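Local coordinates for cell envelope-related transcriptional attenuator domain-containing protein (Streptococcus agalactiae, PDB 3OKZ) that is of uncharacterised function but belongs to the LytR/CpsA/Psr family, whose members probably attach anionic glycopolymers to the cell wall, at residues K8-E16 and I107-I115; T49-T60 and V270-D279. All coordinates share one frame; numbering follows the deposited sequence.

Contact 1 (K8-E16 and I107-I115); sequences KSKSHAIEE and INVDYFMQI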
# COMPACT_ATOMS: atom_id res chain seq x y z
N LYS A 8 13.97 3.72 13.85
CA LYS A 8 13.53 2.31 14.00
C LYS A 8 13.89 1.49 12.76
O LYS A 8 13.44 0.36 12.60
CB LYS A 8 12.01 2.23 14.21
CG LYS A 8 11.51 2.68 15.58
CD LYS A 8 11.66 4.18 15.78
CE LYS A 8 10.78 4.99 14.84
NZ LYS A 8 9.32 4.82 15.11
N SER A 9 14.71 2.06 11.88
CA SER A 9 15.09 1.36 10.67
C SER A 9 16.49 0.78 10.71
O SER A 9 17.45 1.44 10.33
CB SER A 9 14.98 2.27 9.45
OG SER A 9 15.49 1.61 8.31
N LYS A 10 16.59 -0.46 11.16
CA LYS A 10 17.88 -1.14 11.23
C LYS A 10 18.39 -1.44 9.82
O LYS A 10 19.08 -2.44 9.59
CB LYS A 10 17.77 -2.43 12.06
CG LYS A 10 16.39 -3.10 12.07
CD LYS A 10 15.99 -3.71 10.72
CE LYS A 10 15.29 -2.70 9.80
NZ LYS A 10 14.02 -2.18 10.39
N SER A 11 18.05 -0.56 8.88
CA SER A 11 18.47 -0.70 7.49
C SER A 11 19.22 0.57 7.12
O SER A 11 18.90 1.65 7.60
CB SER A 11 17.26 -0.85 6.57
OG SER A 11 17.65 -1.00 5.21
N HIS A 12 20.23 0.44 6.26
CA HIS A 12 21.02 1.60 5.86
C HIS A 12 20.99 1.82 4.36
O HIS A 12 21.76 2.61 3.83
CB HIS A 12 22.47 1.43 6.33
CG HIS A 12 22.60 1.24 7.81
ND1 HIS A 12 22.20 2.20 8.72
CD2 HIS A 12 23.07 0.20 8.54
CE1 HIS A 12 22.41 1.76 9.95
NE2 HIS A 12 22.94 0.55 9.87
N ALA A 13 20.08 1.13 3.69
CA ALA A 13 19.93 1.21 2.24
C ALA A 13 19.97 2.61 1.66
O ALA A 13 20.53 2.84 0.59
CB ALA A 13 18.64 0.51 1.82
N ILE A 14 19.38 3.57 2.36
CA ILE A 14 19.37 4.93 1.86
C ILE A 14 20.69 5.64 2.12
O ILE A 14 21.12 6.48 1.33
CB ILE A 14 18.20 5.73 2.48
CG1 ILE A 14 16.88 5.24 1.87
CG2 ILE A 14 18.40 7.22 2.24
CD1 ILE A 14 15.67 6.01 2.31
N GLU A 15 21.32 5.31 3.24
CA GLU A 15 22.60 5.92 3.60
C GLU A 15 23.70 5.38 2.71
O GLU A 15 24.82 5.88 2.71
CB GLU A 15 22.95 5.62 5.06
CG GLU A 15 21.91 6.11 6.04
CD GLU A 15 20.74 5.16 6.16
OE1 GLU A 15 20.80 4.28 7.04
OE2 GLU A 15 19.77 5.28 5.37
N GLU A 16 23.37 4.36 1.92
CA GLU A 16 24.33 3.73 1.03
C GLU A 16 23.82 3.71 -0.40
O GLU A 16 24.33 2.97 -1.24
CB GLU A 16 24.61 2.32 1.51
CG GLU A 16 24.81 2.27 3.02
CD GLU A 16 24.91 0.86 3.55
OE1 GLU A 16 25.07 0.72 4.78
OE2 GLU A 16 24.84 -0.09 2.76
N ILE A 107 10.44 -11.69 2.50
CA ILE A 107 11.45 -10.66 2.29
C ILE A 107 11.43 -9.67 3.45
O ILE A 107 10.42 -9.52 4.14
CB ILE A 107 11.18 -9.89 0.97
CG1 ILE A 107 12.31 -8.92 0.68
CG2 ILE A 107 9.88 -9.12 1.08
CD1 ILE A 107 12.10 -8.13 -0.60
N ASN A 108 12.56 -9.02 3.68
CA ASN A 108 12.64 -8.02 4.73
C ASN A 108 12.36 -6.67 4.07
O ASN A 108 13.01 -6.28 3.09
CB ASN A 108 14.02 -8.05 5.39
CG ASN A 108 14.18 -9.25 6.35
OD1 ASN A 108 15.22 -9.43 6.99
ND2 ASN A 108 13.13 -10.07 6.46
N VAL A 109 11.37 -5.99 4.60
CA VAL A 109 10.95 -4.69 4.07
C VAL A 109 11.74 -3.52 4.68
O VAL A 109 11.42 -3.06 5.77
CB VAL A 109 9.44 -4.47 4.34
CG1 VAL A 109 8.98 -3.18 3.70
CG2 VAL A 109 8.65 -5.64 3.81
N ASP A 110 12.75 -3.05 3.96
CA ASP A 110 13.59 -1.95 4.40
C ASP A 110 12.91 -0.87 5.26
O ASP A 110 13.26 -0.67 6.42
CB ASP A 110 14.23 -1.30 3.18
CG ASP A 110 15.34 -2.14 2.59
OD1 ASP A 110 15.55 -2.09 1.37
OD2 ASP A 110 16.00 -2.86 3.36
N TYR A 111 11.95 -0.17 4.68
CA TYR A 111 11.27 0.89 5.41
C TYR A 111 9.77 0.70 5.51
O TYR A 111 9.23 -0.35 5.18
CB TYR A 111 11.61 2.25 4.78
CG TYR A 111 13.09 2.48 4.70
CD1 TYR A 111 13.82 2.09 3.58
CD2 TYR A 111 13.79 2.98 5.80
CE1 TYR A 111 15.21 2.19 3.56
CE2 TYR A 111 15.18 3.09 5.79
CZ TYR A 111 15.89 2.68 4.67
OH TYR A 111 17.26 2.73 4.69
N PHE A 112 9.09 1.74 5.96
CA PHE A 112 7.66 1.69 6.14
C PHE A 112 7.12 3.10 6.29
O PHE A 112 7.68 3.93 7.01
CB PHE A 112 7.36 0.87 7.40
CG PHE A 112 6.09 1.24 8.08
CD1 PHE A 112 4.88 0.65 7.70
CD2 PHE A 112 6.09 2.20 9.09
CE1 PHE A 112 3.68 1.01 8.31
CE2 PHE A 112 4.90 2.57 9.72
CZ PHE A 112 3.69 1.97 9.32
N MSE A 113 6.01 3.37 5.62
CA MSE A 113 5.41 4.68 5.72
C MSE A 113 3.90 4.59 5.81
O MSE A 113 3.25 3.82 5.08
CB MSE A 113 5.81 5.54 4.52
CG MSE A 113 5.19 6.92 4.54
SE MSE A 113 5.69 8.00 3.04
CE MSE A 113 7.18 8.92 3.81
N GLN A 114 3.34 5.35 6.73
CA GLN A 114 1.89 5.36 6.89
C GLN A 114 1.39 6.78 6.91
O GLN A 114 2.02 7.66 7.51
CB GLN A 114 1.48 4.61 8.15
CG GLN A 114 1.88 5.23 9.48
CD GLN A 114 1.67 4.26 10.63
OE1 GLN A 114 0.83 3.35 10.55
NE2 GLN A 114 2.42 4.44 11.70
N ILE A 115 0.27 7.00 6.23
CA ILE A 115 -0.36 8.31 6.14
C ILE A 115 -1.87 8.15 6.32
O ILE A 115 -2.48 7.27 5.72
CB ILE A 115 -0.08 8.96 4.76
CG1 ILE A 115 1.43 8.97 4.51
CG2 ILE A 115 -0.63 10.39 4.73
CD1 ILE A 115 1.88 9.80 3.31
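Tyr-111, the first residue of strand 111-116, is clasped by the N-terminal segment 8-16, which folds back over its ring before the chain enters strand 20-28. The tight part lies around the phenol end. Ile-14 lays its CD1 over one face of the ring, about 4.0 Å above the plane and displaced toward the rim, while Ala-13 CB comes to the ring edge, 4.2 Å from Tyr-111 CE1. The tyrosine reaches this niche because its CG stands anti to the carbonyl carbon (chi1 -55°), which turns the ring from the strand toward the loop. There the hydroxyl is met by the backbone: Ile-14 N donates to Tyr-111 OH over 3.3 Å at an N-H...O angle of 158°. Phe-20 of strand 20-28 meets the ring with its plane at about 90°.

The outer side is looser. Residues 8-10 are poorly ordered, and Ser-9 OG, whose position is therefore uncertain, lies obliquely to the ring. Ser-11 is more definite: OG donates to Asp-110 OD2 at 3.1 Å, arriving well above the carboxylate plane. The other oxygen, Asp-110 OD1, accepts from Ser-21 N, so one carboxylate bridges the incoming loop and the next strand. At the solvent side, His-12 ND1 donates to Glu-15 OE1 at 3.0 Å, in the imidazole plane.

The chemistry is thus that of a buried phenol whose oxygen takes a backbone N-H, bordered by the carboxylates of Asp-110 and Glu-15. Glu-15 OE2 lies 3.6 Å from Tyr-111 OH, and its charge may disfavour ionisation of the phenol.

Contact 2 (T49-T60 and V270-D279); sequences TINPKTNKTTMT and VQNRIKKELD
Thr-49 and Glu-277 sit at the middle of an alpha/beta layer contact, in which helix 264-277 packs along a beta hairpin of the mixed central sheet. The axis of 270-277 passes 9.0 Å from that of strand 49-51, and their directions differ by 33°. The hairpin turn carries a G1 beta bulge, with Asn-55 and Lys-56 both facing Asn-51.

Apolar packing fills the inner part. Thr-49 CB lies 3.9 Å from Glu-277 CB, and its CG2 meets Ile-274 CG2 and Leu-278 CD1. Farther along, Thr-58 CG2 abuts the aliphatic stem of Glu-277, and Thr-60 lies beside Ile-274 and Val-270. Arg-273 bends its guanidinium toward Thr-60 and makes a cation-pi contact with Tyr-244 of the adjacent strand.

Charge pairing is confined to the hairpin end. Lys-53 NZ reaches Asp-279 OD2 at 2.6 Å, on the syn side of the carboxylate; Lys-18 is a second partner of that oxygen. Lys-56 NZ and Glu-277 OE2 form only a long salt bridge, 3.8 Å apart. A water joins Thr-54 OG1 to Glu-277 OE1, to which it donates.

At the helix C-terminus, Asp-279, with positive phi, is the C-prime residue of a Schellman motif. Here the hairpin supplies a donor: Glu-277 O lies close to the amide plane of Asn-51, whose ND2 donates to it over 3.0 Å at 160°.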
# COMPACT_ATOMS: atom_id res chain seq x y z
N THR A 49 9.18 -0.64 -4.45
CA THR A 49 10.60 -0.92 -4.69
C THR A 49 11.16 0.29 -5.41
O THR A 49 10.47 0.88 -6.24
CB THR A 49 10.83 -2.10 -5.63
OG1 THR A 49 10.29 -1.78 -6.91
CG2 THR A 49 10.18 -3.35 -5.10
N ILE A 50 12.40 0.65 -5.06
CA ILE A 50 13.11 1.77 -5.68
C ILE A 50 14.55 1.32 -5.86
O ILE A 50 15.21 0.94 -4.89
CB ILE A 50 13.12 3.05 -4.80
CG1 ILE A 50 11.70 3.45 -4.41
CG2 ILE A 50 13.78 4.19 -5.56
CD1 ILE A 50 11.49 3.54 -2.91
N ASN A 51 15.03 1.34 -7.10
CA ASN A 51 16.40 0.93 -7.39
C ASN A 51 17.13 2.07 -8.07
O ASN A 51 16.98 2.29 -9.27
CB ASN A 51 16.41 -0.29 -8.30
CG ASN A 51 17.79 -0.87 -8.46
OD1 ASN A 51 18.73 -0.17 -8.80
ND2 ASN A 51 17.91 -2.17 -8.22
N PRO A 52 17.94 2.81 -7.30
CA PRO A 52 18.70 3.95 -7.83
C PRO A 52 19.61 3.57 -8.99
O PRO A 52 19.87 4.36 -9.89
CB PRO A 52 19.48 4.42 -6.60
CG PRO A 52 19.74 3.14 -5.87
CD PRO A 52 18.39 2.47 -5.94
N LYS A 53 20.06 2.32 -8.95
CA LYS A 53 20.95 1.76 -9.95
C LYS A 53 20.25 1.58 -11.30
O LYS A 53 20.52 2.32 -12.25
CB LYS A 53 21.48 0.42 -9.43
CG LYS A 53 22.75 -0.10 -10.07
CD LYS A 53 23.25 -1.34 -9.34
CE LYS A 53 22.22 -2.46 -9.35
NZ LYS A 53 22.70 -3.68 -8.67
N THR A 54 19.33 0.62 -11.37
CA THR A 54 18.59 0.33 -12.60
C THR A 54 17.66 1.48 -12.96
O THR A 54 17.02 1.45 -14.02
CB THR A 54 17.71 -0.91 -12.45
OG1 THR A 54 16.59 -0.61 -11.61
CG2 THR A 54 18.52 -2.05 -11.86
N ASN A 55 17.58 2.46 -12.07
CA ASN A 55 16.76 3.65 -12.29
C ASN A 55 15.29 3.28 -12.55
O ASN A 55 14.73 3.64 -13.59
CB ASN A 55 17.33 4.43 -13.47
CG ASN A 55 16.94 5.88 -13.44
OD1 ASN A 55 17.24 6.59 -12.49
ND2 ASN A 55 16.28 6.33 -14.50
N LYS A 56 14.67 2.57 -11.62
CA LYS A 56 13.29 2.16 -11.81
C LYS A 56 12.53 1.98 -10.50
O LYS A 56 13.13 1.84 -9.43
CB LYS A 56 13.26 0.85 -12.60
CG LYS A 56 11.86 0.32 -12.93
CD LYS A 56 11.91 -0.91 -13.85
CE LYS A 56 12.75 -2.05 -13.26
NZ LYS A 56 12.87 -3.24 -14.16
N THR A 57 11.21 2.00 -10.59
CA THR A 57 10.35 1.84 -9.42
C THR A 57 9.15 0.96 -9.74
O THR A 57 8.59 1.03 -10.84
CB THR A 57 9.85 3.20 -8.92
OG1 THR A 57 10.94 3.92 -8.33
CG2 THR A 57 8.74 3.02 -7.89
N THR A 58 8.75 0.14 -8.78
CA THR A 58 7.59 -0.73 -8.96
C THR A 58 6.69 -0.63 -7.75
O THR A 58 7.16 -0.49 -6.62
CB THR A 58 7.99 -2.20 -9.11
OG1 THR A 58 8.34 -2.73 -7.83
CG2 THR A 58 9.17 -2.33 -10.08
N MSE A 59 5.38 -0.72 -7.99
CA MSE A 59 4.40 -0.67 -6.92
C MSE A 59 3.48 -1.86 -6.98
O MSE A 59 2.80 -2.08 -7.98
CB MSE A 59 3.54 0.57 -7.02
CG MSE A 59 4.30 1.85 -6.95
SE MSE A 59 3.02 3.25 -6.90
CE MSE A 59 2.91 3.42 -4.97
N THR A 60 3.45 -2.62 -5.90
CA THR A 60 2.58 -3.77 -5.84
C THR A 60 1.52 -3.61 -4.74
O THR A 60 1.82 -3.57 -3.55
CB THR A 60 3.42 -5.05 -5.67
OG1 THR A 60 4.25 -5.21 -6.82
CG2 THR A 60 2.53 -6.29 -5.55
N VAL A 270 5.66 -13.31 -8.12
CA VAL A 270 5.55 -11.95 -7.63
C VAL A 270 6.64 -11.64 -6.61
O VAL A 270 7.21 -10.54 -6.61
CB VAL A 270 4.16 -11.71 -6.98
CG1 VAL A 270 4.03 -10.26 -6.53
CG2 VAL A 270 3.06 -12.05 -7.97
N GLN A 271 6.93 -12.60 -5.74
CA GLN A 271 7.96 -12.42 -4.73
C GLN A 271 9.25 -12.14 -5.48
O GLN A 271 9.83 -11.06 -5.39
CB GLN A 271 8.15 -13.69 -3.89
CG GLN A 271 7.00 -14.09 -2.97
CD GLN A 271 7.39 -15.26 -2.07
OE1 GLN A 271 6.66 -15.64 -1.16
NE2 GLN A 271 8.56 -15.83 -2.33
N ASN A 272 9.68 -13.13 -6.25
CA ASN A 272 10.92 -13.07 -7.02
C ASN A 272 11.03 -11.84 -7.92
O ASN A 272 12.12 -11.31 -8.13
CB ASN A 272 11.08 -14.36 -7.83
CG ASN A 272 11.21 -15.60 -6.94
OD1 ASN A 272 11.26 -16.73 -7.44
ND2 ASN A 272 11.26 -15.40 -5.62
N ARG A 273 9.90 -11.39 -8.46
CA ARG A 273 9.88 -10.21 -9.32
C ARG A 273 10.34 -9.05 -8.43
O ARG A 273 11.18 -8.24 -8.82
CB ARG A 273 8.46 -9.96 -9.83
CG ARG A 273 8.33 -8.89 -10.90
CD ARG A 273 7.74 -7.60 -10.34
NE ARG A 273 6.47 -7.83 -9.65
CZ ARG A 273 5.39 -8.39 -10.19
NH1 ARG A 273 5.40 -8.80 -11.46
NH2 ARG A 273 4.30 -8.55 -9.46
N ILE A 274 9.79 -9.00 -7.22
CA ILE A 274 10.15 -7.97 -6.26
C ILE A 274 11.60 -8.18 -5.82
O ILE A 274 12.39 -7.23 -5.78
CB ILE A 274 9.24 -8.00 -5.02
CG1 ILE A 274 7.82 -7.59 -5.42
CG2 ILE A 274 9.78 -7.10 -3.94
CD1 ILE A 274 6.89 -7.37 -4.23
N LYS A 275 11.95 -9.42 -5.50
CA LYS A 275 13.31 -9.74 -5.07
C LYS A 275 14.34 -9.28 -6.10
O LYS A 275 15.37 -8.71 -5.73
CB LYS A 275 13.45 -11.25 -4.83
CG LYS A 275 12.87 -11.68 -3.50
CD LYS A 275 12.79 -13.18 -3.35
CE LYS A 275 12.27 -13.53 -1.97
NZ LYS A 275 11.89 -14.96 -1.87
N LYS A 276 14.07 -9.51 -7.38
CA LYS A 276 14.99 -9.08 -8.42
C LYS A 276 15.20 -7.57 -8.33
O LYS A 276 16.29 -7.07 -8.62
CB LYS A 276 14.46 -9.44 -9.81
CG LYS A 276 15.35 -8.93 -10.94
CD LYS A 276 14.69 -9.04 -12.32
CE LYS A 276 14.39 -10.48 -12.70
NZ LYS A 276 13.76 -10.59 -14.05
N GLU A 277 14.15 -6.84 -7.93
CA GLU A 277 14.22 -5.39 -7.81
C GLU A 277 15.14 -4.93 -6.69
O GLU A 277 15.88 -3.96 -6.85
CB GLU A 277 12.83 -4.80 -7.55
CG GLU A 277 11.86 -4.98 -8.69
CD GLU A 277 12.44 -4.53 -10.00
OE1 GLU A 277 13.14 -3.48 -10.00
OE2 GLU A 277 12.21 -5.20 -11.03
N LEU A 278 15.07 -5.61 -5.55
CA LEU A 278 15.91 -5.23 -4.42
C LEU A 278 17.27 -5.91 -4.45
O LEU A 278 18.01 -5.87 -3.45
CB LEU A 278 15.21 -5.55 -3.09
CG LEU A 278 13.90 -4.85 -2.70
CD1 LEU A 278 13.75 -3.54 -3.47
CD2 LEU A 278 12.74 -5.78 -2.98
N ASP A 279 17.61 -6.51 -5.59
CA ASP A 279 18.89 -7.20 -5.73
C ASP A 279 18.99 -8.30 -4.68
O ASP A 279 19.94 -8.35 -3.89
CB ASP A 279 20.08 -6.23 -5.57
CG ASP A 279 20.41 -5.47 -6.85
OD1 ASP A 279 20.06 -5.94 -7.95
OD2 ASP A 279 21.05 -4.40 -6.75
O HOH W 1 15.21 -3.04 -11.62

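Contacts 1 and 2 lie with their centres about 14 Å apart, each about 15 Å from the centre of the chain, and both reach the same seven-stranded mixed sheet. Their segments alternate along the chain: 8-16, 49-60, 107-115, then 270-279. In the sheet, strand 20-28 stands between strand 111-116 of contact 1 and strand 41-51 of contact 2, and Phe-20 touches both Tyr-111 and Ile-50. A direct junction also exists, where Ile-107 CD1 packs 3.4 Å from Leu-278 CD2. The N-terminal segment and the late helix 264-277 thus both pack on the same sheet, on strands to either side of strand 20-28, uniting distant parts of the chain in one fold.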